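Local coordinates for protein (sliding clamp) (Enterobacteria phage RB69, PDB 1B77) that probably encircles DNA as a ring of three subunits and tethers the phage DNA polymerase to its template, giving processive replication, at residues Ala9-Phe14 with Ser59-Leu64; Phe28-Ala33 with Thr37-Ala42; Ile81-Ala84 with Thr89-Trp92. One frame throughout, in Å; residues are numbered along the deposited sequence.

Contact 1: Ala9-Phe14 with Ser59-Leu64; sequences AILKNF and SFLSIL
Leu61 reaches from helix 57-64 across to helix 5-15 and, apart from Ser62, supplies nearly all that its helix contributes; its CB is directed toward the facing helix. From CB the chain runs to CG, which lies beside the backbone N (chi1 -61°) and extends the side chain toward residues 11 and 12. There it forks. CD1 presses on the backbone of the other helix, 3.5 Å from Lys12 N and 3.6 Å from Leu11 C, and also meets Leu11 CB at 3.7 Å. CD2 turns to the Leu11 side chain, with CB and CD1 of that residue each 4.0 Å from it. The two leucine side chains cross at about a right angle. Lys12 CB borders the same methyl, CD1, more loosely. At the solvent side the Lys12 chain stays extended until a bend at its last torsion, chi4 66°, which leaves NZ 4.0 Å from Ser62 OG, too far for a bond. Each has its polar partner on Asn58: Ser62 OG bonds to the carbonyl O, and Lys12 NZ makes a weak bond to the side-chain OD1. The helices run nearly antiparallel, at 156°, with their segment axes 10.2 Å apart, and only 169 Å² is buried between them. The pair bridges the sheets carrying strands 28-32 and 81-84; in sliding clamps such helices line the central DNA channel, and the exposed Lys12 is consistent with that place. No hydrogen bond passes between the two segments, so hydrophobic contact of Leu61 with Leu11 and the base of Lys12 joins the helices directly, and the polar groups at the margin meet through the shared neighbour Asn58.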
ATOM      1  N   ALA A   9      14.502 -16.187  -4.318  1.00 26.58           N
ATOM      2  CA  ALA A   9      14.731 -14.949  -3.583  1.00 25.96           C
ATOM      3  C   ALA A   9      15.997 -14.249  -4.075  1.00 25.55           C
ATOM      4  O   ALA A   9      16.035 -13.024  -4.160  1.00 25.34           O
ATOM      5  CB  ALA A   9      14.830 -15.230  -2.078  1.00 26.11           C
ATOM      6  N   ILE A  10      17.030 -15.016  -4.407  1.00 24.83           N
ATOM      7  CA  ILE A  10      18.250 -14.388  -4.886  1.00 24.58           C
ATOM      8  C   ILE A  10      18.041 -13.867  -6.301  1.00 24.16           C
ATOM      9  O   ILE A  10      18.567 -12.809  -6.662  1.00 23.92           O
ATOM     10  CB  ILE A  10      19.447 -15.358  -4.851  1.00 24.93           C
ATOM     11  CG1 ILE A  10      19.718 -15.779  -3.401  1.00 25.57           C
ATOM     12  CG2 ILE A  10      20.683 -14.667  -5.422  1.00 24.74           C
ATOM     13  CD1 ILE A  10      20.820 -16.842  -3.219  1.00 25.97           C
ATOM     14  N   LEU A  11      17.265 -14.597  -7.098  1.00 23.10           N
ATOM     15  CA  LEU A  11      16.985 -14.163  -8.462  1.00 22.68           C
ATOM     16  C   LEU A  11      16.191 -12.861  -8.458  1.00 22.47           C
ATOM     17  O   LEU A  11      16.301 -12.049  -9.380  1.00 22.42           O
ATOM     18  CB  LEU A  11      16.206 -15.245  -9.220  1.00 22.48           C
ATOM     19  CG  LEU A  11      17.083 -16.371  -9.760  1.00 22.13           C
ATOM     20  CD1 LEU A  11      16.223 -17.498 -10.304  1.00 22.01           C
ATOM     21  CD2 LEU A  11      18.010 -15.792 -10.845  1.00 21.89           C
ATOM     22  N   LYS A  12      15.390 -12.670  -7.416  1.00 22.39           N
ATOM     23  CA  LYS A  12      14.593 -11.461  -7.293  1.00 22.76           C
ATOM     24  C   LYS A  12      15.521 -10.272  -7.001  1.00 22.42           C
ATOM     25  O   LYS A  12      15.269  -9.161  -7.464  1.00 21.92           O
ATOM     26  CB  LYS A  12      13.544 -11.618  -6.188  1.00 23.86           C
ATOM     27  CG  LYS A  12      12.308 -10.746  -6.399  1.00 25.63           C
ATOM     28  CD  LYS A  12      11.236 -10.957  -5.330  1.00 26.92           C
ATOM     29  CE  LYS A  12       9.975 -10.118  -5.637  1.00 28.03           C
ATOM     30  NZ  LYS A  12       9.251 -10.548  -6.896  1.00 29.03           N
ATOM     31  N   ASN A  13      16.597 -10.500  -6.248  1.00 21.73           N
ATOM     32  CA  ASN A  13      17.546  -9.419  -5.969  1.00 21.77           C
ATOM     33  C   ASN A  13      18.266  -9.069  -7.274  1.00 21.78           C
ATOM     34  O   ASN A  13      18.514  -7.901  -7.556  1.00 22.01           O
ATOM     35  CB  ASN A  13      18.564  -9.842  -4.901  1.00 21.54           C
ATOM     36  CG  ASN A  13      19.707  -8.833  -4.736  1.00 21.59           C
ATOM     37  OD1 ASN A  13      20.842  -9.098  -5.138  1.00 21.19           O
ATOM     38  ND2 ASN A  13      19.408  -7.679  -4.144  1.00 20.56           N
ATOM     39  N   PHE A  14      18.580 -10.089  -8.069  1.00 21.51           N
ATOM     40  CA  PHE A  14      19.247  -9.894  -9.360  1.00 21.51           C
ATOM     41  C   PHE A  14      18.379  -9.072 -10.330  1.00 21.21           C
ATOM     42  O   PHE A  14      18.886  -8.187 -11.028  1.00 21.24           O
ATOM     43  CB  PHE A  14      19.592 -11.257  -9.989  1.00 21.60           C
ATOM     44  CG  PHE A  14      20.834 -11.915  -9.418  1.00 21.90           C
ATOM     45  CD1 PHE A  14      21.214 -11.715  -8.094  1.00 21.71           C
ATOM     46  CD2 PHE A  14      21.608 -12.766 -10.213  1.00 22.15           C
ATOM     47  CE1 PHE A  14      22.349 -12.359  -7.566  1.00 21.75           C
ATOM     48  CE2 PHE A  14      22.738 -13.410  -9.698  1.00 22.24           C
ATOM     49  CZ  PHE A  14      23.110 -13.204  -8.370  1.00 22.18           C
ATOM     50  N   SER A  59       8.775 -10.709 -13.460  1.00 24.03           N
ATOM     51  CA  SER A  59       7.425 -11.213 -13.728  1.00 23.96           C
ATOM     52  C   SER A  59       7.432 -12.735 -13.832  1.00 23.71           C
ATOM     53  O   SER A  59       6.449 -13.395 -13.494  1.00 23.97           O
ATOM     54  CB  SER A  59       6.860 -10.602 -15.016  1.00 24.07           C
ATOM     55  OG  SER A  59       6.756  -9.192 -14.905  1.00 24.09           O
ATOM     56  N   PHE A  60       8.537 -13.287 -14.318  1.00 23.65           N
ATOM     57  CA  PHE A  60       8.689 -14.735 -14.426  1.00 23.30           C
ATOM     58  C   PHE A  60       8.648 -15.314 -13.010  1.00 23.50           C
ATOM     59  O   PHE A  60       7.864 -16.219 -12.719  1.00 23.50           O
ATOM     60  CB  PHE A  60      10.031 -15.071 -15.081  1.00 23.14           C
ATOM     61  CG  PHE A  60      10.371 -16.539 -15.065  1.00 22.47           C
ATOM     62  CD1 PHE A  60       9.675 -17.439 -15.859  1.00 22.59           C
ATOM     63  CD2 PHE A  60      11.400 -17.016 -14.262  1.00 22.48           C
ATOM     64  CE1 PHE A  60       9.999 -18.797 -15.860  1.00 22.54           C
ATOM     65  CE2 PHE A  60      11.731 -18.368 -14.254  1.00 22.52           C
ATOM     66  CZ  PHE A  60      11.030 -19.259 -15.056  1.00 22.55           C
ATOM     67  N   LEU A  61       9.498 -14.785 -12.131  1.00 23.65           N
ATOM     68  CA  LEU A  61       9.548 -15.244 -10.745  1.00 24.01           C
ATOM     69  C   LEU A  61       8.180 -15.141 -10.065  1.00 24.21           C
ATOM     70  O   LEU A  61       7.763 -16.068  -9.367  1.00 24.08           O
ATOM     71  CB  LEU A  61      10.582 -14.437  -9.956  1.00 24.01           C
ATOM     72  CG  LEU A  61      12.014 -14.571 -10.490  1.00 23.85           C
ATOM     73  CD1 LEU A  61      12.936 -13.598  -9.754  1.00 23.74           C
ATOM     74  CD2 LEU A  61      12.484 -16.016 -10.324  1.00 23.50           C
ATOM     75  N   SER A  62       7.483 -14.025 -10.271  1.00 24.34           N
ATOM     76  CA  SER A  62       6.159 -13.850  -9.676  1.00 25.03           C
ATOM     77  C   SER A  62       5.218 -14.960 -10.145  1.00 25.47           C
ATOM     78  O   SER A  62       4.407 -15.474  -9.376  1.00 25.33           O
ATOM     79  CB  SER A  62       5.574 -12.491 -10.056  1.00 24.73           C
ATOM     80  OG  SER A  62       6.351 -11.447  -9.501  1.00 25.68           O
ATOM     81  N   ILE A  63       5.333 -15.330 -11.414  1.00 25.84           N
ATOM     82  CA  ILE A  63       4.497 -16.391 -11.956  1.00 26.62           C
ATOM     83  C   ILE A  63       4.750 -17.731 -11.248  1.00 26.63           C
ATOM     84  O   ILE A  63       3.834 -18.544 -11.095  1.00 26.05           O
ATOM     85  CB  ILE A  63       4.729 -16.521 -13.483  1.00 26.95           C
ATOM     86  CG1 ILE A  63       3.657 -15.716 -14.223  1.00 27.59           C
ATOM     87  CG2 ILE A  63       4.730 -17.978 -13.922  1.00 27.33           C
ATOM     88  CD1 ILE A  63       2.253 -16.202 -13.969  1.00 28.33           C
ATOM     89  N   LEU A  64       5.983 -17.955 -10.806  1.00 26.76           N
ATOM     90  CA  LEU A  64       6.308 -19.208 -10.126  1.00 27.28           C
ATOM     91  C   LEU A  64       5.617 -19.276  -8.771  1.00 27.47           C
ATOM     92  O   LEU A  64       5.385 -20.357  -8.236  1.00 27.58           O
ATOM     93  CB  LEU A  64       7.827 -19.356  -9.941  1.00 26.81           C
ATOM     94  CG  LEU A  64       8.666 -19.487 -11.217  1.00 26.91           C
ATOM     95  CD1 LEU A  64      10.145 -19.563 -10.862  1.00 26.49           C
ATOM     96  CD2 LEU A  64       8.230 -20.729 -11.994  1.00 26.86           C
TER

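Contact 2: Phe28-Ala33 with Thr37-Ala42; sequences FIMTRA and TTYAEA
Phe28 swings its ring over the adjoining strand, with CG anti to the backbone N (chi1 178°), and overlaps the stem of Glu41. Phe28 CZ lies 3.7 Å from Glu41 CB, and Glu41 OE1 sits in plane at the ring's edge, the carboxylate turned 89° to the ring. Along its own strand Glu41 OE1 takes a short bond of 2.6 Å from Tyr39 OH on its anti lone pair, in the plane of the tyrosine ring; Ile107 N bonds to the same hydroxyl. Met30 SD comes up to the edge of that ring, 5.4 Å from the Tyr39 centroid, a Met-aromatic contact. On the opposite face of the sheet Thr31 CG2 meets Ala40 CB at 4.0 Å, and Ile29 CG1 stands 4.2 Å from Ala42 CB. Paired backbone bonds join Ile29 with Ala42 and Thr31 with Ala40, and Ala33 N to Thr38 O continues the antiparallel ladder toward the turn. This hairpin forms one end of a six-stranded antiparallel sheet: strand 28-32 is outermost within the chain, strand 38-44 pairs next with strand 215-219, and helix 5-15 covers the face bearing Ile29, Thr31 and Ala40.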
ATOM      1  N   PHE A  28      25.091 -22.238 -10.911  1.00 26.69           N
ATOM      2  CA  PHE A  28      25.623 -20.894 -10.796  1.00 26.18           C
ATOM      3  C   PHE A  28      24.817 -19.845 -11.587  1.00 26.03           C
ATOM      4  O   PHE A  28      24.381 -20.080 -12.719  1.00 25.57           O
ATOM      5  CB  PHE A  28      27.075 -20.923 -11.274  1.00 26.26           C
ATOM      6  CG  PHE A  28      27.757 -19.591 -11.261  1.00 26.79           C
ATOM      7  CD1 PHE A  28      28.167 -19.016 -10.065  1.00 26.74           C
ATOM      8  CD2 PHE A  28      28.020 -18.923 -12.455  1.00 26.97           C
ATOM      9  CE1 PHE A  28      28.832 -17.795 -10.056  1.00 26.97           C
ATOM     10  CE2 PHE A  28      28.682 -17.701 -12.461  1.00 27.06           C
ATOM     11  CZ  PHE A  28      29.091 -17.136 -11.255  1.00 27.19           C
ATOM     12  N   ILE A  29      24.621 -18.684 -10.970  1.00 25.52           N
ATOM     13  CA  ILE A  29      23.901 -17.596 -11.607  1.00 25.26           C
ATOM     14  C   ILE A  29      24.668 -16.285 -11.453  1.00 25.48           C
ATOM     15  O   ILE A  29      25.392 -16.075 -10.470  1.00 25.41           O
ATOM     16  CB  ILE A  29      22.491 -17.418 -11.010  1.00 24.72           C
ATOM     17  CG1 ILE A  29      22.587 -17.207  -9.501  1.00 24.37           C
ATOM     18  CG2 ILE A  29      21.633 -18.634 -11.331  1.00 24.71           C
ATOM     19  CD1 ILE A  29      21.278 -16.858  -8.846  1.00 23.86           C
ATOM     20  N   MET A  30      24.522 -15.415 -12.441  1.00 25.54           N
ATOM     21  CA  MET A  30      25.170 -14.119 -12.409  1.00 25.83           C
ATOM     22  C   MET A  30      24.421 -13.136 -13.299  1.00 25.98           C
ATOM     23  O   MET A  30      23.664 -13.525 -14.190  1.00 25.29           O
ATOM     24  CB  MET A  30      26.627 -14.223 -12.866  1.00 26.12           C
ATOM     25  CG  MET A  30      26.821 -14.696 -14.301  1.00 26.61           C
ATOM     26  SD  MET A  30      28.569 -14.648 -14.796  1.00 27.44           S
ATOM     27  CE  MET A  30      28.517 -15.547 -16.352  1.00 26.92           C
ATOM     28  N   THR A  31      24.640 -11.855 -13.046  1.00 26.09           N
ATOM     29  CA  THR A  31      24.000 -10.820 -13.827  1.00 26.43           C
ATOM     30  C   THR A  31      24.843  -9.562 -13.723  1.00 26.63           C
ATOM     31  O   THR A  31      25.718  -9.448 -12.856  1.00 26.37           O
ATOM     32  CB  THR A  31      22.579 -10.516 -13.301  1.00 26.76           C
ATOM     33  OG1 THR A  31      21.917  -9.614 -14.201  1.00 26.87           O
ATOM     34  CG2 THR A  31      22.645  -9.882 -11.913  1.00 25.99           C
ATOM     35  N   ARG A  32      24.588  -8.623 -14.619  1.00 26.53           N
ATOM     36  CA  ARG A  32      25.306  -7.365 -14.606  1.00 26.73           C
ATOM     37  C   ARG A  32      24.369  -6.288 -15.133  1.00 25.93           C
ATOM     38  O   ARG A  32      23.602  -6.532 -16.065  1.00 25.72           O
ATOM     39  CB  ARG A  32      26.567  -7.464 -15.468  1.00 27.98           C
ATOM     40  CG  ARG A  32      27.302  -6.146 -15.619  1.00 29.93           C
ATOM     41  CD  ARG A  32      28.723  -6.330 -16.147  1.00 32.11           C
ATOM     42  NE  ARG A  32      29.350  -5.036 -16.393  1.00 34.28           N
ATOM     43  CZ  ARG A  32      30.631  -4.856 -16.709  1.00 35.66           C
ATOM     44  NH1 ARG A  32      31.448  -5.899 -16.823  1.00 36.44           N
ATOM     45  NH2 ARG A  32      31.094  -3.629 -16.916  1.00 35.73           N
ATOM     46  N   ALA A  33      24.427  -5.107 -14.525  1.00 25.01           N
ATOM     47  CA  ALA A  33      23.573  -3.998 -14.923  1.00 24.56           C
ATOM     48  C   ALA A  33      23.850  -3.546 -16.356  1.00 24.62           C
ATOM     49  O   ALA A  33      24.960  -3.699 -16.872  1.00 24.50           O
ATOM     50  CB  ALA A  33      23.760  -2.830 -13.961  1.00 24.28           C
ATOM     51  N   THR A  37      27.637  -0.864 -13.955  1.00 28.76           N
ATOM     52  CA  THR A  37      28.082  -0.470 -12.621  1.00 29.49           C
ATOM     53  C   THR A  37      28.009  -1.559 -11.542  1.00 29.72           C
ATOM     54  O   THR A  37      28.860  -1.616 -10.652  1.00 30.54           O
ATOM     55  CB  THR A  37      27.280   0.726 -12.110  1.00 29.72           C
ATOM     56  OG1 THR A  37      25.904   0.343 -11.962  1.00 30.83           O
ATOM     57  CG2 THR A  37      27.382   1.878 -13.082  1.00 29.80           C
ATOM     58  N   THR A  38      26.999  -2.421 -11.617  1.00 29.45           N
ATOM     59  CA  THR A  38      26.831  -3.470 -10.617  1.00 28.85           C
ATOM     60  C   THR A  38      26.816  -4.901 -11.158  1.00 28.03           C
ATOM     61  O   THR A  38      26.107  -5.208 -12.114  1.00 27.97           O
ATOM     62  CB  THR A  38      25.529  -3.230  -9.806  1.00 29.12           C
ATOM     63  OG1 THR A  38      25.645  -2.009  -9.063  1.00 29.48           O
ATOM     64  CG2 THR A  38      25.275  -4.376  -8.834  1.00 29.34           C
ATOM     65  N   TYR A  39      27.597  -5.773 -10.526  1.00 27.11           N
ATOM     66  CA  TYR A  39      27.673  -7.187 -10.906  1.00 26.64           C
ATOM     67  C   TYR A  39      27.261  -8.056  -9.714  1.00 26.48           C
ATOM     68  O   TYR A  39      27.539  -7.712  -8.567  1.00 26.64           O
ATOM     69  CB  TYR A  39      29.106  -7.553 -11.311  1.00 26.27           C
ATOM     70  CG  TYR A  39      29.372  -9.048 -11.484  1.00 25.64           C
ATOM     71  CD1 TYR A  39      29.114  -9.695 -12.695  1.00 25.76           C
ATOM     72  CD2 TYR A  39      29.912  -9.803 -10.440  1.00 25.36           C
ATOM     73  CE1 TYR A  39      29.389 -11.061 -12.860  1.00 25.75           C
ATOM     74  CE2 TYR A  39      30.190 -11.165 -10.589  1.00 25.38           C
ATOM     75  CZ  TYR A  39      29.929 -11.786 -11.801  1.00 25.81           C
ATOM     76  OH  TYR A  39      30.211 -13.126 -11.959  1.00 25.93           O
ATOM     77  N   ALA A  40      26.610  -9.182  -9.986  1.00 26.04           N
ATOM     78  CA  ALA A  40      26.193 -10.094  -8.929  1.00 25.99           C
ATOM     79  C   ALA A  40      26.323 -11.543  -9.380  1.00 26.33           C
ATOM     80  O   ALA A  40      26.105 -11.868 -10.554  1.00 25.78           O
ATOM     81  CB  ALA A  40      24.755  -9.808  -8.505  1.00 25.80           C
ATOM     82  N   GLU A  41      26.677 -12.411  -8.437  1.00 26.62           N
ATOM     83  CA  GLU A  41      26.829 -13.826  -8.720  1.00 27.33           C
ATOM     84  C   GLU A  41      26.571 -14.637  -7.465  1.00 27.70           C
ATOM     85  O   GLU A  41      26.734 -14.148  -6.343  1.00 27.14           O
ATOM     86  CB  GLU A  41      28.237 -14.132  -9.238  1.00 27.69           C
ATOM     87  CG  GLU A  41      29.352 -13.819  -8.245  1.00 28.46           C
ATOM     88  CD  GLU A  41      30.685 -14.437  -8.652  1.00 28.45           C
ATOM     89  OE1 GLU A  41      31.086 -14.305  -9.825  1.00 27.83           O
ATOM     90  OE2 GLU A  41      31.335 -15.054  -7.787  1.00 29.92           O
ATOM     91  N   ALA A  42      26.182 -15.890  -7.660  1.00 28.21           N
ATOM     92  CA  ALA A  42      25.900 -16.754  -6.531  1.00 29.05           C
ATOM     93  C   ALA A  42      25.808 -18.215  -6.916  1.00 29.62           C
ATOM     94  O   ALA A  42      25.390 -18.551  -8.026  1.00 29.61           O
ATOM     95  CB  ALA A  42      24.595 -16.320  -5.870  1.00 29.00           C
TER

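Contact 3: Ile81-Ala84 with Thr89-Trp92; sequences IKIA and TVYW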
ATOM      1  N   ILE A  81       9.586 -21.352 -22.701  1.00 32.23           N
ATOM      2  CA  ILE A  81       9.647 -22.062 -21.435  1.00 31.19           C
ATOM      3  C   ILE A  81       8.320 -22.656 -21.012  1.00 30.93           C
ATOM      4  O   ILE A  81       7.276 -22.007 -21.125  1.00 30.85           O
ATOM      5  CB  ILE A  81      10.088 -21.134 -20.300  1.00 31.03           C
ATOM      6  CG1 ILE A  81      11.428 -20.496 -20.638  1.00 30.61           C
ATOM      7  CG2 ILE A  81      10.146 -21.908 -18.999  1.00 30.41           C
ATOM      8  CD1 ILE A  81      11.746 -19.315 -19.760  1.00 30.37           C
ATOM      9  N   LYS A  82       8.372 -23.883 -20.501  1.00 30.50           N
ATOM     10  CA  LYS A  82       7.188 -24.568 -20.012  1.00 30.28           C
ATOM     11  C   LYS A  82       7.277 -24.800 -18.507  1.00 29.75           C
ATOM     12  O   LYS A  82       8.292 -25.267 -18.001  1.00 29.52           O
ATOM     13  CB  LYS A  82       6.997 -25.918 -20.712  1.00 30.74           C
ATOM     14  CG  LYS A  82       5.851 -26.725 -20.109  1.00 31.39           C
ATOM     15  CD  LYS A  82       5.684 -28.097 -20.743  1.00 32.12           C
ATOM     16  CE  LYS A  82       4.616 -28.908 -19.993  1.00 32.85           C
ATOM     17  NZ  LYS A  82       4.259 -30.182 -20.694  1.00 33.05           N
ATOM     18  N   ILE A  83       6.202 -24.472 -17.800  1.00 29.23           N
ATOM     19  CA  ILE A  83       6.142 -24.657 -16.359  1.00 28.77           C
ATOM     20  C   ILE A  83       5.026 -25.658 -16.081  1.00 29.23           C
ATOM     21  O   ILE A  83       3.837 -25.328 -16.177  1.00 28.95           O
ATOM     22  CB  ILE A  83       5.836 -23.333 -15.639  1.00 28.39           C
ATOM     23  CG1 ILE A  83       6.860 -22.272 -16.060  1.00 28.08           C
ATOM     24  CG2 ILE A  83       5.871 -23.539 -14.131  1.00 27.55           C
ATOM     25  CD1 ILE A  83       6.499 -20.864 -15.636  1.00 28.08           C
ATOM     26  N   ALA A  84       5.420 -26.883 -15.744  1.00 29.15           N
ATOM     27  CA  ALA A  84       4.470 -27.960 -15.484  1.00 29.54           C
ATOM     28  C   ALA A  84       3.984 -28.030 -14.043  1.00 29.75           C
ATOM     29  O   ALA A  84       4.760 -28.303 -13.129  1.00 29.73           O
ATOM     30  CB  ALA A  84       5.087 -29.300 -15.893  1.00 29.22           C
ATOM     31  N   THR A  89      -0.541 -25.860 -16.945  1.00 26.59           N
ATOM     32  CA  THR A  89       0.749 -25.578 -17.557  1.00 26.25           C
ATOM     33  C   THR A  89       0.843 -24.075 -17.845  1.00 26.25           C
ATOM     34  O   THR A  89      -0.126 -23.447 -18.277  1.00 26.32           O
ATOM     35  CB  THR A  89       0.901 -26.360 -18.888  1.00 26.18           C
ATOM     36  OG1 THR A  89       0.737 -27.758 -18.640  1.00 26.55           O
ATOM     37  CG2 THR A  89       2.269 -26.121 -19.511  1.00 26.00           C
ATOM     38  N   VAL A  90       2.007 -23.496 -17.586  1.00 26.02           N
ATOM     39  CA  VAL A  90       2.219 -22.085 -17.854  1.00 25.95           C
ATOM     40  C   VAL A  90       3.370 -21.968 -18.835  1.00 26.30           C
ATOM     41  O   VAL A  90       4.439 -22.532 -18.611  1.00 26.43           O
ATOM     42  CB  VAL A  90       2.601 -21.291 -16.573  1.00 25.87           C
ATOM     43  CG1 VAL A  90       2.944 -19.846 -16.947  1.00 24.98           C
ATOM     44  CG2 VAL A  90       1.463 -21.326 -15.563  1.00 25.13           C
ATOM     45  N   TYR A  91       3.154 -21.246 -19.928  1.00 26.66           N
ATOM     46  CA  TYR A  91       4.213 -21.046 -20.902  1.00 26.93           C
ATOM     47  C   TYR A  91       4.728 -19.623 -20.741  1.00 27.00           C
ATOM     48  O   TYR A  91       3.944 -18.693 -20.557  1.00 27.28           O
ATOM     49  CB  TYR A  91       3.696 -21.266 -22.325  1.00 27.73           C
ATOM     50  CG  TYR A  91       3.140 -22.650 -22.547  1.00 28.40           C
ATOM     51  CD1 TYR A  91       3.985 -23.750 -22.687  1.00 28.60           C
ATOM     52  CD2 TYR A  91       1.766 -22.864 -22.603  1.00 28.63           C
ATOM     53  CE1 TYR A  91       3.474 -25.034 -22.877  1.00 28.82           C
ATOM     54  CE2 TYR A  91       1.245 -24.139 -22.794  1.00 29.01           C
ATOM     55  CZ  TYR A  91       2.100 -25.218 -22.929  1.00 28.80           C
ATOM     56  OH  TYR A  91       1.569 -26.475 -23.107  1.00 28.98           O
ATOM     57  N   TRP A  92       6.048 -19.461 -20.786  1.00 26.57           N
ATOM     58  CA  TRP A  92       6.664 -18.147 -20.644  1.00 26.18           C
ATOM     59  C   TRP A  92       7.640 -17.937 -21.799  1.00 25.95           C
ATOM     60  O   TRP A  92       8.394 -18.834 -22.162  1.00 25.91           O
ATOM     61  CB  TRP A  92       7.387 -18.043 -19.292  1.00 26.29           C
ATOM     62  CG  TRP A  92       7.807 -16.642 -18.939  1.00 25.89           C
ATOM     63  CD1 TRP A  92       8.975 -16.020 -19.284  1.00 25.87           C
ATOM     64  CD2 TRP A  92       7.044 -15.678 -18.201  1.00 25.56           C
ATOM     65  NE1 TRP A  92       8.985 -14.733 -18.808  1.00 25.41           N
ATOM     66  CE2 TRP A  92       7.811 -14.495 -18.141  1.00 25.55           C
ATOM     67  CE3 TRP A  92       5.780 -15.702 -17.590  1.00 25.73           C
ATOM     68  CZ2 TRP A  92       7.365 -13.341 -17.485  1.00 25.07           C
ATOM     69  CZ3 TRP A  92       5.330 -14.547 -16.939  1.00 25.54           C
ATOM     70  CH2 TRP A  92       6.124 -13.385 -16.897  1.00 25.42           C
TER
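The Tyr91 ring has Thr89 CG2 over one face, 3.5 Å above its plane and shifted toward the rim, and Ile81 O at its edge. Lys82 CG approaches the same ring obliquely, 4.0 Å from Tyr91 CE1, and the two side chains lie side by side, pointing the same way. The ring of His76 also meets the Tyr91 ring, their planes about 35° apart. Thr89 CG2 serves both neighbours: besides the tyrosine it touches Lys82 at two points, CG and CE, each 3.7 Å away. It is placed there by a first torsion that sets this methyl anti to the backbone N. Lys82, fully extended, thus crosses the threonine methyl obliquely with its methylenes, on the same sheet face as Tyr91. The opposite face is apolar. Ile83 and Val90 stand side by side, Ile83 CD1 3.9 Å from Val90 CG1, and Ile81 CB meets Trp92 CB at 4.2 Å. The Trp92 indole leads away from strand 81-84 and takes an edge-to-face contact with Phe60. Two pairs of backbone bonds hold the strands, Ile81 with Trp92 and Ile83 with Val90; the shortest, Ile83 N to Val90 O at 2.7 Å, lies in the carbonyl plane. Backbone bonds also tie Lys82 and Ala84 to strand 72-75, so strand 81-84 is central in the three strands this chain contributes. On the outer side of strand 88-92, Thr89 and Val90 pair with an antiparallel strand of a second subunit. A beta hairpin whose outer strand continues the sheet across a subunit interface is characteristic of the ring-shaped sliding clamps.

How the contacts relate
The helix pair of contact 1 connects the two hairpins, whose centres are about 25 Å apart and whose nearest atoms stay about 13 Å from each other. On one side Phe14 packs onto the sheet of contact 2, with CD2 3.5 Å from Thr31 CG2 and CE1 3.6 Å from Ala40 CB. On the other side helix 57-64 lies against contact 3: Ile63 CG1 is 3.4 Å from Trp92 CZ3. Along the chain, contact 2 is nested within the loop that contact 1 closes, and contact 3 follows. Contacts 1 and 3 both reach Leu133 of the second subunit, whereas no other chain touches contact 2.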